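Local atomic coordinates of glutathione S-transferase (Pseudomonas protegens, PDB entry 4IKH), a protein that probably conjugates glutathione to electrophilic substrates, as a glutathione S-transferase that binds two glutathione molecules side by side. Residues E174-E179 with I183-T188; F9-K14 with Q24-P29. All coordinates share one frame; numbering follows the deposited sequence.

Contact 1 of 2, residues E174-E179 with I183-T188; sequences EWIMGE and IADIAT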
# COMPACT_ATOMS: atom_id res chain seq x y z
N GLU A 174 -10.29 18.91 9.96
CA GLU A 174 -11.51 18.13 10.08
C GLU A 174 -11.30 16.65 9.73
O GLU A 174 -11.80 15.77 10.43
CB GLU A 174 -12.57 18.71 9.15
CG GLU A 174 -12.97 20.13 9.53
CD GLU A 174 -14.23 20.55 8.82
OE1 GLU A 174 -15.17 19.74 8.77
OE2 GLU A 174 -14.27 21.69 8.30
N TRP A 175 -10.57 16.41 8.64
CA TRP A 175 -10.25 15.05 8.18
C TRP A 175 -8.81 15.02 7.70
O TRP A 175 -8.13 16.05 7.71
CB TRP A 175 -11.16 14.65 7.02
CG TRP A 175 -12.64 14.71 7.32
CD1 TRP A 175 -13.51 15.71 6.98
CD2 TRP A 175 -13.42 13.72 8.01
NE1 TRP A 175 -14.78 15.41 7.43
CE2 TRP A 175 -14.75 14.19 8.06
CE3 TRP A 175 -13.11 12.48 8.58
CZ2 TRP A 175 -15.77 13.46 8.67
CZ3 TRP A 175 -14.13 11.76 9.19
CH2 TRP A 175 -15.44 12.25 9.23
N ILE A 176 -8.35 13.86 7.25
CA ILE A 176 -6.98 13.72 6.77
C ILE A 176 -6.60 14.78 5.72
O ILE A 176 -5.52 15.37 5.81
CB ILE A 176 -6.72 12.28 6.22
CG1 ILE A 176 -6.79 11.27 7.38
CG2 ILE A 176 -5.38 12.22 5.49
CD1 ILE A 176 -6.81 9.79 6.98
N MSE A 177 -7.47 15.01 4.74
CA MSE A 177 -7.20 16.04 3.74
C MSE A 177 -7.75 17.43 4.14
O MSE A 177 -8.12 18.24 3.28
CB MSE A 177 -7.76 15.63 2.38
CG MSE A 177 -6.98 14.46 1.74
SE MSE A 177 -5.08 14.90 1.65
CE MSE A 177 -5.23 16.58 0.66
N GLY A 178 -7.79 17.69 5.44
CA GLY A 178 -8.29 18.97 5.92
C GLY A 178 -9.80 19.01 5.95
O GLY A 178 -10.45 18.26 6.69
N GLU A 179 -10.37 19.89 5.13
CA GLU A 179 -11.81 20.14 5.18
C GLU A 179 -12.64 19.03 4.53
O GLU A 179 -13.73 18.71 5.00
CB GLU A 179 -12.12 21.51 4.57
CG GLU A 179 -11.21 22.61 5.12
CD GLU A 179 -11.95 23.89 5.42
OE1 GLU A 179 -12.20 24.66 4.47
OE2 GLU A 179 -12.26 24.14 6.61
N ILE A 183 -11.26 9.32 0.46
CA ILE A 183 -10.95 7.88 0.55
C ILE A 183 -9.85 7.59 1.57
O ILE A 183 -9.77 6.50 2.10
CB ILE A 183 -10.59 7.22 -0.83
CG1 ILE A 183 -9.48 7.98 -1.56
CG2 ILE A 183 -11.82 7.08 -1.70
CD1 ILE A 183 -8.95 7.21 -2.81
N ALA A 184 -9.00 8.58 1.85
CA ALA A 184 -7.96 8.41 2.87
C ALA A 184 -8.56 8.12 4.25
O ALA A 184 -8.04 7.28 5.00
CB ALA A 184 -7.05 9.63 2.92
N ASP A 185 -9.65 8.82 4.59
CA ASP A 185 -10.31 8.57 5.87
C ASP A 185 -10.95 7.20 5.88
O ASP A 185 -10.85 6.45 6.85
CB ASP A 185 -11.37 9.65 6.14
CG ASP A 185 -10.78 11.03 6.06
OD1 ASP A 185 -9.97 11.37 6.95
OD2 ASP A 185 -11.09 11.77 5.10
N ILE A 186 -11.60 6.86 4.76
CA ILE A 186 -12.30 5.60 4.63
C ILE A 186 -11.34 4.41 4.75
O ILE A 186 -11.70 3.36 5.27
CB ILE A 186 -13.06 5.55 3.29
CG1 ILE A 186 -14.14 6.63 3.27
CG2 ILE A 186 -13.67 4.18 3.04
CD1 ILE A 186 -14.95 6.68 1.99
N ALA A 187 -10.11 4.59 4.28
CA ALA A 187 -9.10 3.54 4.38
C ALA A 187 -8.46 3.46 5.77
O ALA A 187 -8.09 2.38 6.24
CB ALA A 187 -8.02 3.74 3.32
N THR A 188 -8.34 4.60 6.44
CA THR A 188 -7.57 4.67 7.68
C THR A 188 -8.37 4.31 8.93
O THR A 188 -7.95 3.45 9.71
CB THR A 188 -6.89 6.05 7.82
OG1 THR A 188 -6.09 6.31 6.66
CG2 THR A 188 -6.01 6.10 9.06
O HOH W 1 -9.57 13.61 4.06
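Asp185 reaches back from the first turn of helix 183-196 to the loop carrying Trp175 and Ile176, as part of the N-capping box and hydrophobic staple known for this helix in the C-terminal domain of the GST fold. In this instance Thr182 OG1 takes the N-H of Ala184, and the backbone N of Thr182 is held by Asp185 OD2. Tyr181 against Ile186 supplies the staple.

Polar bonds then carry the carboxylate across the contact. With CG anti to its own carbonyl carbon (chi1 -55°), Asp185 is held so that OD2 faces the helix start and OD1 the turn. OD1 uses its syn lone pair to accept Ile176 N at 3.0 Å, with an almost straight N-H...O angle of 170°. OD2 is bridged to the backbone N of selenomethionine Met177 by a water that lies 2.6 Å from Asp185 OD2 and accepts the N-H. Two successive amides of the type I turn from Trp175 to Gly178 are therefore bound, one directly and one through water, by one buried carboxylate, whose negative charge is probably eased by these donors and by the nearby helix start. Farther along the helix, Thr188 OG1 donates to Ala184 O at 2.7 Å.

The indole of Trp175 makes a cation-pi contact with Lys219.

Van der Waals contacts fill in around the bonds. The indole crosses Asp185 at about a right angle, its plane 61° from the carboxylate, with Trp175 CE3 placed 3.7 Å from Asp185 OD1. Ile176 slides past Asp185 in the opposite sense, and its CG2 rests 4.0 Å from Ala184 CB, while Trp120 of helix 111-140 packs on the same isoleucine. Ile176 CD1 lies against the Thr188-Ala184 pair, 3.4 Å from Ala184 O and 3.6 Å from Thr188 OG1.

Contact 2 of 2, residues F9-K14 with Q24-P29; sequences FAVTQK and QLYSLP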
# COMPACT_ATOMS: atom_id res chain seq x y z
N PHE A 9 -18.32 -17.00 -15.38
CA PHE A 9 -17.19 -16.84 -14.46
C PHE A 9 -17.23 -17.81 -13.28
O PHE A 9 -18.30 -18.17 -12.79
CB PHE A 9 -17.10 -15.40 -13.96
CG PHE A 9 -16.91 -14.39 -15.06
CD1 PHE A 9 -15.74 -14.36 -15.80
CD2 PHE A 9 -17.90 -13.46 -15.34
CE1 PHE A 9 -15.56 -13.44 -16.81
CE2 PHE A 9 -17.73 -12.53 -16.35
CZ PHE A 9 -16.57 -12.52 -17.09
N ALA A 10 -16.04 -18.22 -12.84
CA ALA A 10 -15.90 -19.18 -11.75
C ALA A 10 -16.43 -18.65 -10.42
O ALA A 10 -17.05 -19.39 -9.66
CB ALA A 10 -14.45 -19.61 -11.61
N VAL A 11 -16.18 -17.38 -10.13
CA VAL A 11 -16.54 -16.81 -8.83
C VAL A 11 -18.05 -16.89 -8.56
O VAL A 11 -18.47 -17.13 -7.42
CB VAL A 11 -16.02 -15.36 -8.65
CG1 VAL A 11 -16.65 -14.43 -9.67
CG2 VAL A 11 -16.26 -14.86 -7.23
N THR A 12 -18.85 -16.73 -9.61
CA THR A 12 -20.31 -16.75 -9.50
C THR A 12 -20.88 -18.16 -9.35
O THR A 12 -22.09 -18.33 -9.20
CB THR A 12 -20.99 -16.07 -10.71
OG1 THR A 12 -20.65 -16.76 -11.92
CG2 THR A 12 -20.56 -14.62 -10.82
N GLN A 13 -20.01 -19.16 -9.39
CA GLN A 13 -20.44 -20.53 -9.16
C GLN A 13 -20.63 -20.76 -7.66
O GLN A 13 -21.39 -21.64 -7.25
CB GLN A 13 -19.43 -21.52 -9.74
CG GLN A 13 -19.86 -22.99 -9.63
CD GLN A 13 -18.89 -23.94 -10.31
OE1 GLN A 13 -18.18 -23.55 -11.24
NE2 GLN A 13 -18.86 -25.18 -9.85
N LYS A 14 -19.94 -19.96 -6.85
CA LYS A 14 -20.09 -20.03 -5.40
C LYS A 14 -20.93 -18.86 -4.89
O LYS A 14 -21.68 -19.00 -3.92
CB LYS A 14 -18.72 -20.04 -4.72
CG LYS A 14 -18.79 -20.38 -3.24
CD LYS A 14 -17.41 -20.46 -2.61
CE LYS A 14 -17.39 -21.46 -1.45
NZ LYS A 14 -18.44 -21.21 -0.42
N GLN A 24 -20.56 -6.63 -7.57
CA GLN A 24 -20.50 -7.75 -6.64
C GLN A 24 -19.39 -7.55 -5.62
O GLN A 24 -18.25 -7.25 -5.98
CB GLN A 24 -20.28 -9.06 -7.39
CG GLN A 24 -21.34 -9.37 -8.42
CD GLN A 24 -22.67 -9.71 -7.79
OE1 GLN A 24 -22.78 -10.70 -7.06
NE2 GLN A 24 -23.69 -8.89 -8.05
N LEU A 25 -19.71 -7.74 -4.35
CA LEU A 25 -18.74 -7.54 -3.28
C LEU A 25 -18.47 -8.84 -2.55
O LEU A 25 -19.37 -9.42 -1.93
CB LEU A 25 -19.20 -6.46 -2.30
CG LEU A 25 -18.34 -6.23 -1.05
CD1 LEU A 25 -16.92 -5.84 -1.43
CD2 LEU A 25 -18.96 -5.18 -0.15
N TYR A 26 -17.23 -9.30 -2.63
CA TYR A 26 -16.79 -10.48 -1.90
C TYR A 26 -15.94 -10.01 -0.73
O TYR A 26 -14.80 -9.55 -0.91
CB TYR A 26 -16.04 -11.42 -2.83
CG TYR A 26 -16.75 -11.59 -4.15
CD1 TYR A 26 -17.86 -12.42 -4.26
CD2 TYR A 26 -16.32 -10.91 -5.29
CE1 TYR A 26 -18.52 -12.57 -5.46
CE2 TYR A 26 -16.98 -11.06 -6.50
CZ TYR A 26 -18.08 -11.89 -6.58
OH TYR A 26 -18.74 -12.05 -7.78
N SER A 27 -16.49 -10.10 0.47
CA SER A 27 -15.87 -9.46 1.62
C SER A 27 -16.32 -10.06 2.94
O SER A 27 -16.96 -11.12 2.99
CB SER A 27 -16.16 -7.96 1.59
OG SER A 27 -15.30 -7.24 2.46
N LEU A 28 -16.01 -9.35 4.02
CA LEU A 28 -16.22 -9.82 5.38
C LEU A 28 -15.95 -8.62 6.28
O LEU A 28 -15.03 -7.84 6.01
CB LEU A 28 -15.23 -10.95 5.68
CG LEU A 28 -15.45 -11.83 6.91
CD1 LEU A 28 -16.79 -12.54 6.82
CD2 LEU A 28 -14.32 -12.84 7.01
N PRO A 29 -16.75 -8.44 7.34
CA PRO A 29 -16.61 -7.24 8.18
C PRO A 29 -15.25 -7.11 8.88
O PRO A 29 -15.20 -7.04 10.11
CB PRO A 29 -17.73 -7.41 9.22
CG PRO A 29 -18.73 -8.30 8.55
CD PRO A 29 -17.92 -9.25 7.72
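Val11 and Tyr26 approach from opposite directions, a methyl group from the N-terminal segment meeting an aromatic ring that projects from strand 23-27. Gln24, near the start of the strand, has a side chain that sets out toward residues 9-14 but spends its amide elsewhere, on His50, Glu48 and the carbonyl of Trp22. Leu25 turns to the other face of the sheet, where it packs on Val36 and Ser37 of helix 31-43. Strand 23-27, this helix and the parallel strand 47-51 form the beta-alpha-beta crossover that opens the thioredoxin-like N-terminal domain of glutathione transferases; with Leu25 facing helix 31-43, Tyr26 faces the other side, where residues 9-14 lie.

Tyr26 carries the contact. Val11 CG2 lies over one face of its ring in a CH-pi contact, 3.8 Å from the ring centroid and 23° off the normal, displaced toward the phenol end; its nearest ring atom is Tyr26 CZ at 3.5 Å, and Leu77 of strand 75-78 touches both residues. The valine is turned so that CG2 stands anti to its backbone N (chi1 63° for CG1), which sends CG1 to the hydroxyl, 3.7 Å from Tyr26 OH. Thr12 adds a looser methyl contact, CG2 lying 4.4 Å from Tyr26 OH, while its own hydroxyl is occupied within the segment, Thr12 OG1 donating to Phe9 O at 2.9 Å. The phenol oxygen is thus buried among methyl groups with no polar partner in the model. An alanine in place of Tyr26 would strip away the ring, and the Val11 methyls would probably lose their aromatic platform, opening a gap between the N-terminal segment and the sheet.

Past Ser27 the strand gives way to loop, and Leu28 packs on Phe54, a residue of the glutathione pocket.

Overall arrangement
Contact 2 comes wholly earlier in the chain than contact 1, and the two lie on opposite sides of the chain's centre, one in the thioredoxin-like domain and the other in the helical domain. Their centres are 28 Å apart and their nearest atoms about 11 Å, so they do not touch. Bound glutathione lies within similar range of both: about 11 Å from the side chain of Thr188 in contact 1, and about 10 Å from that of Tyr26 in contact 2. Neither is a ligand contact. The side chain of Tyr26 comes about 5 Å from that of Ile73, a glutathione-binding residue, whereas that of Thr188 stays about 10 Å from those of Asn32 and Ser92.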